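Local coordinates for assembly chaperone of ribosomal protein L4 (Acl4) (Chaetomium thermophilum, PDB 5TQB) that acts as an assembly chaperone of ribosomal protein L4, probably holding it against an alpha-helical tetratricopeptide-repeat scaffold, at residues Val26-Tyr31 and Thr46-Ile51; Tyr64-Val69 and Leu89-Leu94. All blocks are in the same frame, centred on the assembly; numbering follows the deposited sequence.

How the interactions relate
Two antiparallel-leaning helix pairs follow one another along the chain: interaction 1 joins helices 20-32 and 41-54, and interaction 2 joins helices 58-71 and 86-94. Helices 41-54 and 58-71 are consecutive and make up the predicted tetratricopeptide repeat, so each contact packs one helix of the repeat against a neighbour beyond it. The centres of the contacts lie about 14 Å apart, and they meet through the repeat: R28 NH2 has a probable hydrogen bond to Y64 OH, and the Y65 side chain packs against the backbone of G49 and Q50. The helical stack thus continues through both contacts, while at W90 and Q93 it meets another protein's chain, probably the L4 client.

Interaction 1 (Val26-Tyr31 and Thr46-Ile51); sequences VARTAY and TLLGQI
L48 CD1 comes obliquely to two flat groups of 26-31, the Y31 ring and the R28 guanidinium, settling squarely on neither. Its closest touch on Y31 is at the root of the ring, to CB at 4.0 Å, and on the guanidinium it reaches NH2 at 4.5 Å. That NH2 has its polar partner in Y64 OH of helix 58-71, and L48 also touches Y64, so the leucine packs beside the R28-Y64 hydrogen bond that ties the helices. With CG anti to its carbonyl carbon (chi1 -82°), L48 sends its two methyls to different partners: CD1 to Y31 CB, CD2 to A27 CB at 3.7 Å and the backbone N of R28.

Segments 26-31 and 46-51 run nearly antiparallel, at 159°, their axes 9.8 Å apart at closest approach, as adjacent helices do in the tetratricopeptide-repeat fold; 46-51 lies in the predicted repeat. A27 is the small residue at their meeting, its CA 6.3 Å from that of L48. Its methyl is gripped from three branches: I51 CD1 at 3.5 Å, L48 CD2, and more loosely L47 CD2 at 4.2 Å.

I51 continues onto A23 and A24 of helix 20-32, while L47 turns to A11 of helix 4-16.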
loop_
_atom_site.group_PDB
_atom_site.type_symbol
_atom_site.label_atom_id
_atom_site.label_comp_id
_atom_site.label_asym_id
_atom_site.label_seq_id
_atom_site.Cartn_x
_atom_site.Cartn_y
_atom_site.Cartn_z
ATOM N N VAL B 26 3.748 22.656 14.473
ATOM C CA VAL B 26 4.917 23.345 13.931
ATOM C C VAL B 26 4.586 24.045 12.614
ATOM O O VAL B 26 5.087 25.137 12.344
ATOM C CB VAL B 26 6.110 22.377 13.734
ATOM C CG1 VAL B 26 7.295 23.093 13.099
ATOM C CG2 VAL B 26 6.530 21.772 15.069
ATOM N N ALA B 27 3.740 23.415 11.804
ATOM C CA ALA B 27 3.325 23.986 10.524
ATOM C C ALA B 27 2.455 25.217 10.738
ATOM O O ALA B 27 2.505 26.164 9.956
ATOM C CB ALA B 27 2.576 22.948 9.695
ATOM N N ARG B 28 1.655 25.200 11.798
ATOM C CA ARG B 28 0.810 26.342 12.122
ATOM C C ARG B 28 1.678 27.536 12.518
ATOM O O ARG B 28 1.569 28.611 11.925
ATOM C CB ARG B 28 -0.180 25.974 13.234
ATOM C CG ARG B 28 -0.797 27.155 13.990
ATOM C CD ARG B 28 -1.430 28.209 13.078
ATOM N NE ARG B 28 -2.406 27.653 12.145
ATOM C CZ ARG B 28 -3.073 28.372 11.246
ATOM N NH1 ARG B 28 -2.871 29.680 11.148
ATOM N NH2 ARG B 28 -3.942 27.783 10.440
ATOM N N THR B 29 2.551 27.345 13.504
ATOM C CA THR B 29 3.441 28.414 13.941
ATOM C C THR B 29 4.239 28.955 12.759
ATOM O O THR B 29 4.390 30.166 12.610
ATOM C CB THR B 29 4.409 27.948 15.055
ATOM O OG1 THR B 29 5.165 26.821 14.600
ATOM C CG2 THR B 29 3.639 27.562 16.309
ATOM N N ALA B 30 4.725 28.053 11.909
ATOM C CA ALA B 30 5.471 28.436 10.714
ATOM C C ALA B 30 4.690 29.456 9.893
ATOM O O ALA B 30 5.176 30.562 9.631
ATOM C CB ALA B 30 5.762 27.209 9.865
ATOM N N TYR B 31 3.470 29.083 9.510
ATOM C CA TYR B 31 2.645 29.920 8.643
ATOM C C TYR B 31 2.327 31.274 9.270
ATOM O O TYR B 31 2.248 32.287 8.571
ATOM C CB TYR B 31 1.341 29.210 8.263
ATOM C CG TYR B 31 0.463 30.058 7.374
ATOM C CD1 TYR B 31 -0.701 30.636 7.856
ATOM C CD2 TYR B 31 0.821 30.307 6.056
ATOM C CE1 TYR B 31 -1.494 31.423 7.044
ATOM C CE2 TYR B 31 0.036 31.093 5.239
ATOM C CZ TYR B 31 -1.119 31.648 5.736
ATOM O OH TYR B 31 -1.900 32.432 4.922
ATOM N N THR B 46 0.089 24.449 1.514
ATOM C CA THR B 46 0.089 23.105 0.952
ATOM C C THR B 46 0.379 22.088 2.049
ATOM O O THR B 46 -0.325 21.082 2.175
ATOM C CB THR B 46 1.141 22.972 -0.163
ATOM O OG1 THR B 46 0.756 23.786 -1.273
ATOM C CG2 THR B 46 1.279 21.537 -0.634
ATOM N N LEU B 47 1.410 22.365 2.847
ATOM C CA LEU B 47 1.825 21.459 3.910
ATOM C C LEU B 47 0.725 21.296 4.947
ATOM O O LEU B 47 0.425 20.185 5.377
ATOM C CB LEU B 47 3.098 21.976 4.578
ATOM C CG LEU B 47 3.614 21.167 5.765
ATOM C CD1 LEU B 47 3.927 19.748 5.347
ATOM C CD2 LEU B 47 4.849 21.833 6.356
ATOM N N LEU B 48 0.127 22.410 5.348
ATOM C CA LEU B 48 -0.996 22.369 6.271
ATOM C C LEU B 48 -2.154 21.565 5.672
ATOM O O LEU B 48 -2.931 20.943 6.397
ATOM C CB LEU B 48 -1.445 23.790 6.619
ATOM C CG LEU B 48 -0.636 24.477 7.721
ATOM C CD1 LEU B 48 -0.881 25.978 7.711
ATOM C CD2 LEU B 48 -0.988 23.895 9.073
ATOM N N GLY B 49 -2.251 21.570 4.345
ATOM C CA GLY B 49 -3.264 20.800 3.648
ATOM C C GLY B 49 -3.004 19.309 3.746
ATOM O O GLY B 49 -3.907 18.544 4.093
ATOM N N GLN B 50 -1.775 18.902 3.426
ATOM C CA GLN B 50 -1.353 17.504 3.535
ATOM C C GLN B 50 -1.585 16.978 4.945
ATOM O O GLN B 50 -2.058 15.858 5.130
ATOM C CB GLN B 50 0.141 17.348 3.225
ATOM C CG GLN B 50 0.578 17.787 1.841
ATOM C CD GLN B 50 2.096 17.878 1.705
ATOM O OE1 GLN B 50 2.830 17.653 2.663
ATOM N NE2 GLN B 50 2.564 18.210 0.508
ATOM N N ILE B 51 -1.237 17.790 5.936
ATOM C CA ILE B 51 -1.298 17.363 7.327
ATOM C C ILE B 51 -2.727 17.068 7.743
ATOM O O ILE B 51 -2.998 16.054 8.381
ATOM C CB ILE B 51 -0.690 18.424 8.269
ATOM C CG1 ILE B 51 0.820 18.511 8.049
ATOM C CG2 ILE B 51 -0.969 18.084 9.734
ATOM C CD1 ILE B 51 1.471 19.767 8.638
#

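Interaction 2 (Tyr64-Val69 and Leu89-Leu94); sequences YYAAAV and LWLAQL
Y65 and W90 form the aromatic part of the contact. The Y65 ring and the five-membered ring of W90 lie nearly parallel, 11° apart in plane, but are slid so far that they barely overlap, with centroids 4.7 Å apart. What covers the tyrosine face is instead a CH-pi contact: W90 CB stands 3.9 Å from the ring centroid, 19° off the normal. The phenolic end in turn lies over one face of the indole, OH being 3.2 Å from CD1. With CG anti to its carbonyl carbon, Y65 sends its ring out toward W90.

The polar ends look elsewhere. Y65 OH, though near W90 NE1, is poorly angled for a bond to it and pairs with E86 OE2, whose other carboxylate oxygen takes Q50 NE2.

Apolar packing is carried by L91. Its CD1 presses on V69 CG2 at 3.4 Å, its CG meets Y65 CB at 4.1 Å, and its CD2 lies 4.3 Å from A66 CB; W105 of helix 100-125 also packs on it. L94 adds CD2 at 4.5 Å from Y65 CD2, and places CD1 in plane at the indole edge.

The axes of 64-69 and 89-94 make an angle of 137°; helix 58-71, within the predicted repeat, meets helix 86-94, which comes after the short helix 79-82. An alanine in place of Y65 is likely to cost E86 its phenolic partner and to strip one face of the indole of its tyrosine cover. Since W90 also meets an aromatic side chain of another protein's chain edge-to-face, the tyrosine ring, itself tied to E86 through OH, probably helps set the indole that faces that partner.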
loop_
_atom_site.group_PDB
_atom_site.type_symbol
_atom_site.label_atom_id
_atom_site.label_comp_id
_atom_site.label_asym_id
_atom_site.label_seq_id
_atom_site.Cartn_x
_atom_site.Cartn_y
_atom_site.Cartn_z
ATOM N N TYR B 64 -7.272 24.980 3.382
ATOM C CA TYR B 64 -5.839 25.243 3.282
ATOM C C TYR B 64 -5.371 25.141 1.836
ATOM O O TYR B 64 -4.623 25.992 1.350
ATOM C CB TYR B 64 -5.045 24.267 4.155
ATOM C CG TYR B 64 -5.030 24.619 5.629
ATOM C CD1 TYR B 64 -4.545 25.845 6.062
ATOM C CD2 TYR B 64 -5.473 23.717 6.586
ATOM C CE1 TYR B 64 -4.523 26.169 7.399
ATOM C CE2 TYR B 64 -5.451 24.033 7.929
ATOM C CZ TYR B 64 -4.971 25.263 8.329
ATOM O OH TYR B 64 -4.940 25.596 9.664
ATOM N N TYR B 65 -5.815 24.092 1.155
ATOM C CA TYR B 65 -5.460 23.882 -0.240
ATOM C C TYR B 65 -6.057 24.992 -1.107
ATOM O O TYR B 65 -5.435 25.428 -2.073
ATOM C CB TYR B 65 -5.942 22.504 -0.711
ATOM C CG TYR B 65 -5.005 21.358 -0.379
ATOM C CD1 TYR B 65 -3.657 21.415 -0.710
ATOM C CD2 TYR B 65 -5.468 20.216 0.266
ATOM C CE1 TYR B 65 -2.799 20.373 -0.409
ATOM C CE2 TYR B 65 -4.616 19.165 0.570
ATOM C CZ TYR B 65 -3.283 19.248 0.229
ATOM O OH TYR B 65 -2.427 18.204 0.527
ATOM N N ALA B 66 -7.251 25.455 -0.749
ATOM C CA ALA B 66 -7.900 26.551 -1.468
ATOM C C ALA B 66 -7.134 27.863 -1.291
ATOM O O ALA B 66 -6.959 28.629 -2.243
ATOM C CB ALA B 66 -9.334 26.714 -0.990
ATOM N N ALA B 67 -6.684 28.123 -0.067
ATOM C CA ALA B 67 -5.921 29.330 0.227
ATOM C C ALA B 67 -4.583 29.299 -0.503
ATOM O O ALA B 67 -4.076 30.332 -0.934
ATOM C CB ALA B 67 -5.709 29.468 1.721
ATOM N N ALA B 68 -4.019 28.106 -0.648
ATOM C CA ALA B 68 -2.762 27.946 -1.366
ATOM C C ALA B 68 -2.932 28.331 -2.833
ATOM O O ALA B 68 -2.038 28.934 -3.434
ATOM C CB ALA B 68 -2.259 26.518 -1.238
ATOM N N VAL B 69 -4.085 27.996 -3.402
ATOM C CA VAL B 69 -4.371 28.335 -4.792
ATOM C C VAL B 69 -4.477 29.846 -4.969
ATOM O O VAL B 69 -3.939 30.405 -5.922
ATOM C CB VAL B 69 -5.670 27.661 -5.274
ATOM C CG1 VAL B 69 -6.101 28.198 -6.638
ATOM C CG2 VAL B 69 -5.479 26.160 -5.343
ATOM N N LEU B 89 -4.863 19.112 -7.506
ATOM C CA LEU B 89 -5.306 17.727 -7.598
ATOM C C LEU B 89 -6.108 17.331 -6.367
ATOM O O LEU B 89 -7.087 16.587 -6.471
ATOM C CB LEU B 89 -4.108 16.790 -7.781
ATOM C CG LEU B 89 -3.141 17.169 -8.909
ATOM C CD1 LEU B 89 -1.997 16.169 -9.004
ATOM C CD2 LEU B 89 -3.855 17.285 -10.252
ATOM N N TRP B 90 -5.703 17.831 -5.202
ATOM C CA TRP B 90 -6.424 17.528 -3.971
ATOM C C TRP B 90 -7.790 18.196 -3.937
ATOM O O TRP B 90 -8.746 17.621 -3.422
ATOM C CB TRP B 90 -5.618 17.940 -2.738
ATOM C CG TRP B 90 -4.743 16.841 -2.226
ATOM C CD1 TRP B 90 -3.381 16.807 -2.236
ATOM C CD2 TRP B 90 -5.170 15.604 -1.645
ATOM N NE1 TRP B 90 -2.932 15.629 -1.693
ATOM C CE2 TRP B 90 -4.011 14.874 -1.318
ATOM C CE3 TRP B 90 -6.422 15.046 -1.363
ATOM C CZ2 TRP B 90 -4.063 13.613 -0.728
ATOM C CZ3 TRP B 90 -6.471 13.793 -0.772
ATOM C CH2 TRP B 90 -5.299 13.092 -0.461
ATOM N N LEU B 91 -7.879 19.414 -4.465
ATOM C CA LEU B 91 -9.147 20.138 -4.503
ATOM C C LEU B 91 -10.147 19.428 -5.405
ATOM O O LEU B 91 -11.357 19.481 -5.165
ATOM C CB LEU B 91 -8.937 21.569 -4.987
ATOM C CG LEU B 91 -8.392 22.541 -3.938
ATOM C CD1 LEU B 91 -7.883 23.799 -4.608
ATOM C CD2 LEU B 91 -9.467 22.880 -2.913
ATOM N N ALA B 92 -9.630 18.761 -6.435
ATOM C CA ALA B 92 -10.450 17.990 -7.363
ATOM C C ALA B 92 -11.088 16.794 -6.660
ATOM O O ALA B 92 -12.271 16.516 -6.851
ATOM C CB ALA B 92 -9.606 17.521 -8.543
ATOM N N GLN B 93 -10.306 16.094 -5.842
ATOM C CA GLN B 93 -10.805 14.926 -5.123
ATOM C C GLN B 93 -11.707 15.319 -3.966
ATOM O O GLN B 93 -12.668 14.614 -3.640
ATOM C CB GLN B 93 -9.651 14.085 -4.588
ATOM C CG GLN B 93 -8.989 13.228 -5.642
ATOM C CD GLN B 93 -7.897 12.322 -5.093
ATOM O OE1 GLN B 93 -7.160 11.707 -5.865
ATOM N NE2 GLN B 93 -7.785 12.230 -3.767
ATOM N N LEU B 94 -11.392 16.451 -3.349
ATOM C CA LEU B 94 -12.130 16.926 -2.184
ATOM C C LEU B 94 -13.373 17.722 -2.570
ATOM O O LEU B 94 -14.150 18.124 -1.705
ATOM C CB LEU B 94 -11.212 17.777 -1.295
ATOM C CG LEU B 94 -10.380 16.998 -0.269
ATOM C CD1 LEU B 94 -9.770 15.733 -0.863
ATOM C CD2 LEU B 94 -9.293 17.876 0.354
#